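Side-chain contacts in beta-1,4-exocellulase (Thermobifida fusca, PDB 4B4H), which probably releases cellobiose from cellulose by hydrolysing its beta-1,4-glycosidic bonds, the chain described here being the family 6 catalytic domain of the longer cellobiohydrolase: residues M57-H62 with I77-Y82; E65-S70 with W119-Y124; L98-L103 with T151-Y156; N140-V145 with V202-E207. All blocks are in the same frame, centred on the assembly; numbering follows the deposited sequence. Where two conformers were deposited one is given.

Contact 1. Residues M57-H62 with I77-Y82; sequences MGLRDH and IQVVIY
Leu-59 and His-62, in the first turn of helix 59-70, pack on Val-79 and Ile-77 of strand 75-81. The CA atoms of Leu-59 and Val-79 are 8.6 Å apart, as are those of His-62 and Ile-77, and the partners step back along the strand as the helix advances. Gly-58 is the N-cap. Its N donates to Asp-61 OD2 (3.2 Å), which is met on its anti side; this is the half of a capping box that a glycine can form. Facing the strand from the helix, Leu-59 has CG anti to the backbone N (chi1 -178°), which carries its CD1 across to Val-79 CG2 (3.9 Å), the two side chains crossing at about a right angle. Ile-77 is fully extended, and its CD1 lies 4.0 Å from His-62 CB. The imidazole leads away from the strand: Met-57 CB sits over one face near the rim, and ND1 is hydrogen-bonded to Tyr-13 OH. Leu-40 of strand 38-40 touches both Leu-59 and Val-79, while Ile-114 and Met-118 of helix 103-121 add to the same core. Strands 38-40 and 75-81 are adjacent and parallel, so the helix belongs to their beta-alpha-beta crossover. Since the groups that meet are buried carbons and, 3.9 Å from Ile-77 CD1, the backbone O of His-62, cohesion here probably comes from water exclusion and fit rather than from directional bonds.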
# COMPACT_ATOMS: atom_id res chain seq x y z
N MET A 57 -19.88 2.87 10.14
CA MET A 57 -19.44 1.52 10.44
C MET A 57 -18.09 1.52 11.15
O MET A 57 -17.08 1.98 10.59
CB MET A 57 -19.35 0.66 9.18
CG MET A 57 -20.65 0.43 8.42
SD MET A 57 -20.44 -0.89 7.21
CE MET A 57 -20.62 -2.36 8.21
N GLY A 58 -18.07 1.00 12.37
CA GLY A 58 -16.82 0.77 13.08
C GLY A 58 -16.29 -0.61 12.73
O GLY A 58 -16.89 -1.34 11.93
N LEU A 59 -15.16 -0.96 13.34
CA LEU A 59 -14.55 -2.26 13.09
C LEU A 59 -15.54 -3.37 13.39
O LEU A 59 -15.71 -4.29 12.57
CB LEU A 59 -13.26 -2.46 13.89
CG LEU A 59 -12.55 -3.80 13.64
CD1 LEU A 59 -12.29 -4.08 12.16
CD2 LEU A 59 -11.25 -3.89 14.43
N ARG A 60 -16.21 -3.28 14.54
CA ARG A 60 -17.18 -4.28 14.96
C ARG A 60 -18.28 -4.41 13.90
O ARG A 60 -18.63 -5.51 13.50
CB ARG A 60 -17.77 -3.93 16.33
CG ARG A 60 -18.92 -4.84 16.76
CD ARG A 60 -19.28 -4.64 18.22
NE ARG A 60 -20.48 -5.40 18.57
CZ ARG A 60 -21.71 -5.04 18.24
NH1 ARG A 60 -21.90 -3.91 17.56
NH2 ARG A 60 -22.75 -5.78 18.60
N ASP A 61 -18.78 -3.27 13.44
CA ASP A 61 -19.77 -3.20 12.35
C ASP A 61 -19.33 -3.91 11.06
O ASP A 61 -20.11 -4.69 10.50
CB ASP A 61 -20.15 -1.75 12.02
CG ASP A 61 -21.13 -1.14 13.01
OD1 ASP A 61 -21.96 -1.87 13.58
OD2 ASP A 61 -21.06 0.10 13.20
N HIS A 62 -18.11 -3.63 10.59
CA HIS A 62 -17.60 -4.32 9.39
C HIS A 62 -17.40 -5.79 9.61
O HIS A 62 -17.59 -6.60 8.69
CB HIS A 62 -16.28 -3.72 8.91
CG HIS A 62 -16.43 -2.39 8.21
ND1 HIS A 62 -16.93 -2.28 6.96
CD2 HIS A 62 -16.11 -1.10 8.62
CE1 HIS A 62 -16.92 -0.99 6.59
NE2 HIS A 62 -16.43 -0.27 7.61
N ILE A 77 -11.59 -10.59 5.18
CA ILE A 77 -11.72 -9.13 5.26
C ILE A 77 -10.34 -8.53 5.54
O ILE A 77 -9.59 -9.03 6.39
CB ILE A 77 -12.72 -8.65 6.35
CG1 ILE A 77 -12.86 -7.12 6.35
CG2 ILE A 77 -12.30 -9.13 7.74
CD1 ILE A 77 -13.96 -6.55 7.22
N GLN A 78 -10.04 -7.46 4.84
CA GLN A 78 -8.76 -6.84 5.01
C GLN A 78 -8.92 -5.56 5.85
O GLN A 78 -9.75 -4.86 5.64
CB GLN A 78 -8.15 -6.51 3.65
CG GLN A 78 -7.93 -7.66 2.70
CD GLN A 78 -7.71 -7.18 1.31
OE1 GLN A 78 -8.60 -7.07 0.55
NE2 GLN A 78 -6.51 -6.91 1.00
N VAL A 79 -8.10 -5.42 6.85
CA VAL A 79 -8.15 -4.27 7.75
C VAL A 79 -6.78 -3.59 7.72
O VAL A 79 -5.77 -4.24 7.96
CB VAL A 79 -8.48 -4.73 9.21
CG1 VAL A 79 -8.29 -3.57 10.18
CG2 VAL A 79 -9.90 -5.27 9.35
N VAL A 80 -6.75 -2.28 7.46
CA VAL A 80 -5.46 -1.57 7.42
C VAL A 80 -5.21 -0.91 8.76
O VAL A 80 -6.05 -0.16 9.23
CB VAL A 80 -5.42 -0.48 6.32
CG1 VAL A 80 -3.99 -0.04 6.11
CG2 VAL A 80 -5.96 -1.03 5.00
N ILE A 81 -4.07 -1.26 9.37
CA ILE A 81 -3.59 -0.69 10.64
C ILE A 81 -2.63 0.44 10.28
O ILE A 81 -1.59 0.20 9.66
CB ILE A 81 -2.84 -1.78 11.44
CG1 ILE A 81 -3.73 -3.04 11.61
CG2 ILE A 81 -2.36 -1.27 12.79
CD1 ILE A 81 -5.14 -2.78 12.13
N TYR A 82 -2.94 1.68 10.69
CA TYR A 82 -2.25 2.82 10.12
C TYR A 82 -2.35 4.07 10.98
O TYR A 82 -3.05 5.02 10.64
CB TYR A 82 -2.79 3.09 8.71
CG TYR A 82 -2.18 4.24 7.95
CD1 TYR A 82 -0.81 4.50 8.02
CD2 TYR A 82 -2.96 5.03 7.09
CE1 TYR A 82 -0.25 5.54 7.29
CE2 TYR A 82 -2.41 6.08 6.37
CZ TYR A 82 -1.05 6.32 6.46
OH TYR A 82 -0.51 7.36 5.71

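Contact 2. Residues E65-S70 with W119-Y124; sequences EAVRQS and WDFADY
Tyr-124, Val-67 and Ser-70 make most of this join between the C-terminal end of helix 59-70 and the type I turn 121-124 at the end of helix 103-121, two neighbouring helices on the outside of the family 6 alpha/beta barrel. The ring of Tyr-124 slides past Val-67 in the opposite direction, and its CD2 comes 3.6 Å from Val-67 CG2. The same methyl approaches Phe-121 at the ring edge, 4.1 Å from CD2, so one valine branch serves both aromatic rings. With chi1 near 180° (177°), the phenol of Tyr-124 points away from its own N and toward the last turn of helix 59-70. There its OH donates to Ser-70 OG, although the modelled separation of 2.4 Å is too short to be taken at face value; Ser-70 CB also lies at the ring edge, in plane. A phenylalanine here would probably keep the valine contact but leave Ser-70 OG without its phenol donor. Leu-75 of strand 75-81 touches Ser-70 from the barrel side, and Gly-72 N is hydrogen-bonded to OG. That serine hydroxyl in turn donates to Val-67 O at 2.7 Å, in the carbonyl plane on a lone pair, with a C=O...donor angle of 134°.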
# COMPACT_ATOMS: atom_id res chain seq x y z
N GLU A 65 -20.68 -7.61 9.48
CA GLU A 65 -21.09 -7.71 8.08
C GLU A 65 -20.31 -8.82 7.37
O GLU A 65 -20.89 -9.60 6.60
CB GLU A 65 -20.96 -6.35 7.38
CG GLU A 65 -21.32 -6.34 5.89
CD GLU A 65 -22.80 -6.61 5.60
OE1 GLU A 65 -23.60 -6.76 6.55
OE2 GLU A 65 -23.18 -6.67 4.41
N ALA A 66 -19.01 -8.91 7.63
CA ALA A 66 -18.21 -9.99 7.05
C ALA A 66 -18.72 -11.39 7.43
O ALA A 66 -18.76 -12.31 6.59
CB ALA A 66 -16.73 -9.84 7.41
N VAL A 67 -19.09 -11.55 8.70
CA VAL A 67 -19.65 -12.81 9.22
C VAL A 67 -20.94 -13.14 8.46
O VAL A 67 -21.12 -14.26 7.97
CB VAL A 67 -19.89 -12.73 10.75
CG1 VAL A 67 -20.81 -13.82 11.24
CG2 VAL A 67 -18.56 -12.81 11.49
N ARG A 68 -21.82 -12.16 8.34
CA ARG A 68 -23.06 -12.33 7.60
C ARG A 68 -22.80 -12.76 6.15
O ARG A 68 -23.42 -13.70 5.67
CB ARG A 68 -23.89 -11.06 7.66
CG ARG A 68 -25.25 -11.13 6.98
CD ARG A 68 -26.02 -9.83 7.20
NE ARG A 68 -26.53 -9.75 8.57
CZ ARG A 68 -25.95 -9.10 9.58
NH1 ARG A 68 -24.80 -8.46 9.40
NH2 ARG A 68 -26.51 -9.12 10.78
N GLN A 69 -21.85 -12.09 5.48
CA GLN A 69 -21.53 -12.43 4.09
C GLN A 69 -20.91 -13.81 3.91
O GLN A 69 -20.95 -14.37 2.82
CB GLN A 69 -20.59 -11.38 3.47
CG GLN A 69 -21.20 -10.01 3.29
CD GLN A 69 -20.20 -8.98 2.78
OE1 GLN A 69 -19.13 -9.33 2.24
NE2 GLN A 69 -20.51 -7.72 2.99
N SER A 70 -20.32 -14.35 4.98
CA SER A 70 -19.62 -15.64 4.94
C SER A 70 -20.57 -16.83 4.76
O SER A 70 -20.23 -17.78 4.07
CB SER A 70 -18.76 -15.84 6.20
OG SER A 70 -19.52 -16.29 7.31
N TRP A 119 -10.34 -10.22 18.86
CA TRP A 119 -10.44 -11.36 19.75
C TRP A 119 -11.85 -11.87 19.81
O TRP A 119 -12.07 -13.07 19.73
CB TRP A 119 -9.92 -11.04 21.14
CG TRP A 119 -8.48 -11.41 21.35
CD1 TRP A 119 -7.40 -10.56 21.57
CD2 TRP A 119 -7.91 -12.76 21.37
NE1 TRP A 119 -6.23 -11.26 21.72
CE2 TRP A 119 -6.46 -12.60 21.61
CE3 TRP A 119 -8.42 -14.05 21.21
CZ2 TRP A 119 -5.61 -13.68 21.69
CZ3 TRP A 119 -7.55 -15.13 21.31
CH2 TRP A 119 -6.17 -14.95 21.53
N ASP A 120 -12.84 -10.98 19.95
CA ASP A 120 -14.23 -11.42 20.01
C ASP A 120 -14.50 -12.32 18.82
O ASP A 120 -15.02 -13.44 18.97
CB ASP A 120 -15.19 -10.24 19.95
CG ASP A 120 -15.13 -9.37 21.19
OD1 ASP A 120 -14.77 -9.87 22.28
OD2 ASP A 120 -15.46 -8.17 21.07
N PHE A 121 -14.11 -11.85 17.64
CA PHE A 121 -14.42 -12.54 16.40
C PHE A 121 -13.64 -13.84 16.13
O PHE A 121 -13.97 -14.57 15.20
CB PHE A 121 -14.38 -11.54 15.23
CG PHE A 121 -15.53 -10.55 15.27
CD1 PHE A 121 -15.46 -9.39 16.04
CD2 PHE A 121 -16.70 -10.81 14.56
CE1 PHE A 121 -16.53 -8.51 16.09
CE2 PHE A 121 -17.78 -9.94 14.62
CZ PHE A 121 -17.69 -8.77 15.37
N ALA A 122 -12.65 -14.14 16.96
CA ALA A 122 -11.86 -15.36 16.84
C ALA A 122 -12.73 -16.60 17.02
O ALA A 122 -12.36 -17.69 16.58
CB ALA A 122 -10.73 -15.37 17.86
N ASP A 123 -13.88 -16.41 17.66
CA ASP A 123 -14.85 -17.47 17.91
C ASP A 123 -15.49 -18.03 16.63
O ASP A 123 -16.05 -19.13 16.64
CB ASP A 123 -15.92 -17.02 18.92
CG ASP A 123 -16.86 -15.94 18.39
OD1 ASP A 123 -16.50 -15.19 17.45
OD2 ASP A 123 -17.97 -15.83 18.94
N TYR A 124 -15.42 -17.26 15.55
CA TYR A 124 -15.89 -17.72 14.26
C TYR A 124 -14.73 -18.19 13.40
O TYR A 124 -13.96 -17.38 12.88
CB TYR A 124 -16.73 -16.65 13.55
CG TYR A 124 -17.19 -17.07 12.17
CD1 TYR A 124 -17.62 -18.38 11.91
CD2 TYR A 124 -17.20 -16.15 11.12
CE1 TYR A 124 -18.02 -18.76 10.65
CE2 TYR A 124 -17.62 -16.53 9.85
CZ TYR A 124 -18.03 -17.83 9.62
OH TYR A 124 -18.44 -18.21 8.37

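Contact 3. Residues L98-L103 with T151-Y156; sequences LGPDEL and TELCAY
Tyr-156 of helix 152-160 reaches Pro-100 and Asp-101 in the loop that leads into helix 103-121. From CB the side chain extends opposite its own backbone N (chi1 -166°), and the ring reaches out to the loop. CD2 is the first ring atom to touch, 3.9 Å from Pro-100 CB. Next in the ring, CE2 meets both Pro-100 CB and Asp-101 OD1, the latter at 3.6 Å. CZ lies 3.5 Å from Asp-101 OD1, and at the tip OH donates to that oxygen over 2.6 Å. OD1 receives the bond on its syn lone pair and sits in the ring plane at its edge, while the carboxylate is turned 74° from the ring. One turn earlier Leu-153 crosses Pro-100 at about a right angle, its CD1 3.8 Å from Pro-100 CB. Asn-160 ND2, at the far end of the helix, hydrogen-bonds Pro-100 O. Separately, Cys-154, near the helix start, is disulfide-linked to Cys-89, beside the predicted active-site Asp-88. At this surface position the phenol gives Asp-101 a neutral donor, which would probably help it stay ionised, and the bond probably helps hold the carboxylate's rotation while the proline and leucine carbons supply apolar contact.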
# COMPACT_ATOMS: atom_id res chain seq x y z
N LEU A 98 -1.47 10.88 15.69
CA LEU A 98 -0.54 10.63 16.79
C LEU A 98 0.84 11.22 16.52
O LEU A 98 1.48 10.90 15.54
CB LEU A 98 -0.46 9.13 17.09
CG LEU A 98 -1.70 8.49 17.70
CD1 LEU A 98 -1.33 7.19 18.37
CD2 LEU A 98 -2.38 9.41 18.71
N GLY A 99 1.29 12.08 17.43
CA GLY A 99 2.62 12.68 17.31
C GLY A 99 3.80 11.75 17.61
O GLY A 99 3.61 10.62 18.08
N PRO A 100 5.02 12.25 17.41
CA PRO A 100 6.23 11.44 17.50
C PRO A 100 6.52 10.89 18.89
O PRO A 100 7.22 9.87 19.02
CB PRO A 100 7.33 12.39 17.04
CG PRO A 100 6.79 13.76 17.26
CD PRO A 100 5.31 13.68 17.13
N ASP A 101 6.01 11.54 19.93
CA ASP A 101 6.26 11.06 21.29
C ASP A 101 5.11 10.21 21.84
O ASP A 101 5.13 9.79 23.01
CB ASP A 101 6.58 12.23 22.23
CG ASP A 101 7.77 13.03 21.76
OD1 ASP A 101 8.93 12.62 22.00
OD2 ASP A 101 7.55 14.07 21.11
N GLU A 102 4.12 9.93 20.99
CA GLU A 102 2.86 9.33 21.43
C GLU A 102 2.75 7.80 21.31
O GLU A 102 1.65 7.28 21.23
CB GLU A 102 1.67 10.02 20.73
CG GLU A 102 1.49 11.50 21.06
CD GLU A 102 0.10 12.00 20.69
OE1 GLU A 102 -0.86 11.73 21.44
OE2 GLU A 102 -0.04 12.66 19.65
N LEU A 103 3.87 7.08 21.37
CA LEU A 103 3.83 5.61 21.30
C LEU A 103 2.89 4.99 22.34
O LEU A 103 2.14 4.05 22.04
CB LEU A 103 5.24 5.02 21.43
CG LEU A 103 5.40 3.50 21.28
CD1 LEU A 103 4.75 2.95 20.02
CD2 LEU A 103 6.87 3.11 21.33
N THR A 151 14.59 13.73 6.67
CA THR A 151 13.79 14.59 7.54
C THR A 151 14.15 14.40 9.01
O THR A 151 14.49 13.30 9.45
CB THR A 151 12.27 14.35 7.37
OG1 THR A 151 11.96 13.01 7.78
CG2 THR A 151 11.83 14.56 5.90
N GLU A 152 14.06 15.49 9.77
CA GLU A 152 14.33 15.46 11.20
C GLU A 152 13.32 14.56 11.92
O GLU A 152 13.68 13.86 12.87
CB GLU A 152 14.34 16.87 11.77
CG GLU A 152 15.34 17.77 11.04
CD GLU A 152 15.96 18.86 11.88
OE1 GLU A 152 16.02 18.74 13.13
OE2 GLU A 152 16.42 19.85 11.28
N LEU A 153 12.08 14.57 11.46
CA LEU A 153 11.08 13.63 11.97
C LEU A 153 11.47 12.16 11.81
O LEU A 153 11.38 11.40 12.78
CB LEU A 153 9.69 13.89 11.39
CG LEU A 153 8.54 13.06 11.99
CD1 LEU A 153 8.45 13.22 13.50
CD2 LEU A 153 7.22 13.41 11.34
N CYS A 154 11.90 11.74 10.62
CA CYS A 154 12.32 10.35 10.44
C CYS A 154 13.52 9.97 11.32
O CYS A 154 13.50 8.91 11.97
CB CYS A 154 12.61 10.00 8.99
SG CYS A 154 11.14 9.99 7.92
N ALA A 155 14.55 10.81 11.34
CA ALA A 155 15.70 10.59 12.21
C ALA A 155 15.26 10.39 13.67
O ALA A 155 15.73 9.46 14.35
CB ALA A 155 16.68 11.75 12.09
N TYR A 156 14.34 11.23 14.13
CA TYR A 156 13.78 11.12 15.49
C TYR A 156 13.06 9.79 15.77
O TYR A 156 13.23 9.20 16.85
CB TYR A 156 12.82 12.28 15.76
CG TYR A 156 12.43 12.46 17.20
CD1 TYR A 156 13.32 13.03 18.11
CD2 TYR A 156 11.16 12.10 17.66
CE1 TYR A 156 12.97 13.23 19.45
CE2 TYR A 156 10.79 12.29 18.99
CZ TYR A 156 11.70 12.86 19.87
OH TYR A 156 11.34 13.04 21.18

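Contact 4. Residues N140-V145 with V202-E207; sequences NLVTNV and VDIFYE
Ile-204 is the residue through which helix 198-209 meets Leu-141 and Val-142 of the short helix 140-143; the CA atoms of Val-142 and Ile-204 are 7.8 Å apart. At the start of 202-207, Val-202 points away and packs on Leu-269 of helix 262-276, and Asp-203 forms a salt bridge with Lys-276. Ile-204 then turns its two branches to different partners. Its CG2 approaches Val-142 CG2 at 3.9 Å, the side chains sliding past each other in opposite directions. The longer branch, with CG1 trans to the backbone N (chi1 -158°), crosses Leu-141 at about a right angle and brings CD1 to Leu-141 CB at 3.5 Å, tighter than usual for two carbons. CD1 also lies 3.8 Å from Leu-141 CD1, so it is held against the leucine at two points. Phe-205 touches Leu-273 and Tyr-206 touches Lys-276, both on helix 262-276, and Glu-207 N closes a helical turn on Asp-203 O. Within segment 140-145, Asn-140 OD1 accepts from Asn-144 ND2 (2.9 Å), and Asn-140 ND2 hydrogen-bonds OD1 of the predicted proton donor Asp-136. The packing thus joins an outer helix of the family 6 barrel to the short helix that borders the probable catalytic site.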
# COMPACT_ATOMS: atom_id res chain seq x y z
N ASN A 140 11.06 4.40 5.59
CA ASN A 140 11.51 5.78 5.81
C ASN A 140 12.79 5.82 6.66
O ASN A 140 13.63 6.69 6.46
CB ASN A 140 10.43 6.62 6.49
CG ASN A 140 9.28 6.94 5.56
OD1 ASN A 140 9.41 7.73 4.63
ND2 ASN A 140 8.13 6.36 5.83
N LEU A 141 12.93 4.86 7.58
CA LEU A 141 14.09 4.80 8.46
C LEU A 141 15.34 4.27 7.77
O LEU A 141 16.42 4.28 8.36
CB LEU A 141 13.78 4.00 9.74
CG LEU A 141 12.48 4.42 10.43
CD1 LEU A 141 12.24 3.55 11.65
CD2 LEU A 141 12.45 5.89 10.81
N VAL A 142 15.18 3.78 6.54
CA VAL A 142 16.30 3.36 5.68
C VAL A 142 16.74 4.54 4.80
O VAL A 142 17.93 4.85 4.72
CB VAL A 142 15.90 2.17 4.77
CG1 VAL A 142 17.05 1.79 3.84
CG2 VAL A 142 15.44 0.98 5.60
N THR A 143 15.77 5.20 4.18
CA THR A 143 16.02 6.09 3.04
C THR A 143 15.89 7.58 3.33
O THR A 143 16.47 8.42 2.63
CB THR A 143 15.03 5.78 1.91
OG1 THR A 143 13.71 6.12 2.35
CG2 THR A 143 15.08 4.30 1.52
N ASN A 144 15.11 7.92 4.35
CA ASN A 144 14.81 9.32 4.64
C ASN A 144 15.40 9.87 5.95
O ASN A 144 14.87 10.81 6.53
CB ASN A 144 13.29 9.56 4.56
CG ASN A 144 12.74 9.37 3.14
OD1 ASN A 144 13.40 9.68 2.17
ND2 ASN A 144 11.51 8.89 3.04
N VAL A 145 16.53 9.31 6.39
CA VAL A 145 17.13 9.72 7.66
C VAL A 145 18.35 10.64 7.47
O VAL A 145 18.73 11.37 8.39
CB VAL A 145 17.48 8.50 8.55
CG1 VAL A 145 18.28 8.91 9.77
CG2 VAL A 145 16.20 7.82 9.00
N VAL A 202 15.19 -4.98 4.40
CA VAL A 202 15.02 -6.35 4.91
C VAL A 202 15.43 -6.43 6.38
O VAL A 202 14.72 -7.02 7.21
CB VAL A 202 15.79 -7.38 4.06
CG1 VAL A 202 15.83 -8.74 4.74
CG2 VAL A 202 15.19 -7.47 2.66
N ASP A 203 16.56 -5.80 6.69
CA ASP A 203 17.08 -5.78 8.06
C ASP A 203 16.11 -5.13 9.02
O ASP A 203 15.88 -5.67 10.11
CB ASP A 203 18.44 -5.08 8.11
CG ASP A 203 19.54 -5.88 7.44
OD1 ASP A 203 19.35 -7.10 7.21
OD2 ASP A 203 20.61 -5.31 7.14
N ILE A 204 15.55 -3.99 8.61
CA ILE A 204 14.60 -3.25 9.43
C ILE A 204 13.25 -3.97 9.61
O ILE A 204 12.66 -3.91 10.68
CB ILE A 204 14.40 -1.77 8.99
CG1 ILE A 204 13.86 -0.95 10.16
CG2 ILE A 204 13.49 -1.64 7.77
CD1 ILE A 204 13.98 0.55 10.01
N PHE A 205 12.80 -4.68 8.57
CA PHE A 205 11.60 -5.51 8.73
C PHE A 205 11.80 -6.55 9.83
O PHE A 205 10.91 -6.79 10.65
CB PHE A 205 11.24 -6.20 7.41
CG PHE A 205 10.87 -5.25 6.29
CD1 PHE A 205 10.29 -4.01 6.56
CD2 PHE A 205 11.06 -5.62 4.97
CE1 PHE A 205 9.95 -3.15 5.53
CE2 PHE A 205 10.71 -4.78 3.92
CZ PHE A 205 10.16 -3.54 4.21
N TYR A 206 13.00 -7.13 9.84
CA TYR A 206 13.37 -8.18 10.77
C TYR A 206 13.48 -7.61 12.18
O TYR A 206 12.98 -8.20 13.13
CB TYR A 206 14.68 -8.85 10.34
CG TYR A 206 15.05 -10.08 11.16
CD1 TYR A 206 14.51 -11.34 10.86
CD2 TYR A 206 15.92 -9.98 12.24
CE1 TYR A 206 14.83 -12.46 11.62
CE2 TYR A 206 16.26 -11.09 12.99
CZ TYR A 206 15.71 -12.32 12.68
OH TYR A 206 16.05 -13.41 13.44
N GLU A 207 14.11 -6.45 12.30
CA GLU A 207 14.19 -5.72 13.57
C GLU A 207 12.79 -5.54 14.16
O GLU A 207 12.57 -5.90 15.32
CB GLU A 207 14.90 -4.37 13.39
CG GLU A 207 15.10 -3.58 14.68
CD GLU A 207 15.75 -2.22 14.45
OE1 GLU A 207 15.95 -1.83 13.28
OE2 GLU A 207 16.06 -1.52 15.44

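Overall arrangement
The four contacts form two clusters within the family 6 catalytic domain. Contacts 1 and 2 share helix 59-70, have centres 12 Å apart and touch through Arg-60 O and Phe-121 CZ; one packs the helix inward on the sheet, the other laterally against the end of neighbouring helix 103-121. Contacts 3 and 4, centres 15 Å apart, meet where Thr-151 N probably hydrogen-bonds Asn-144 O, linking helices 140-143 and 152-160. Contacts 1 and 3 are 26 Å apart between centres. Along the chain contact 1 crosses contact 2, 2 crosses 3 and 3 crosses 4. Contact 2 lies away from the annotated sites; segment 77-82 ends at Tyr-82, hydrogen-bonded to predicted active-site Asp-88, and side chains of contacts 3 and 4 come within about 7 to 10 Å of Asp-88 or Asp-136.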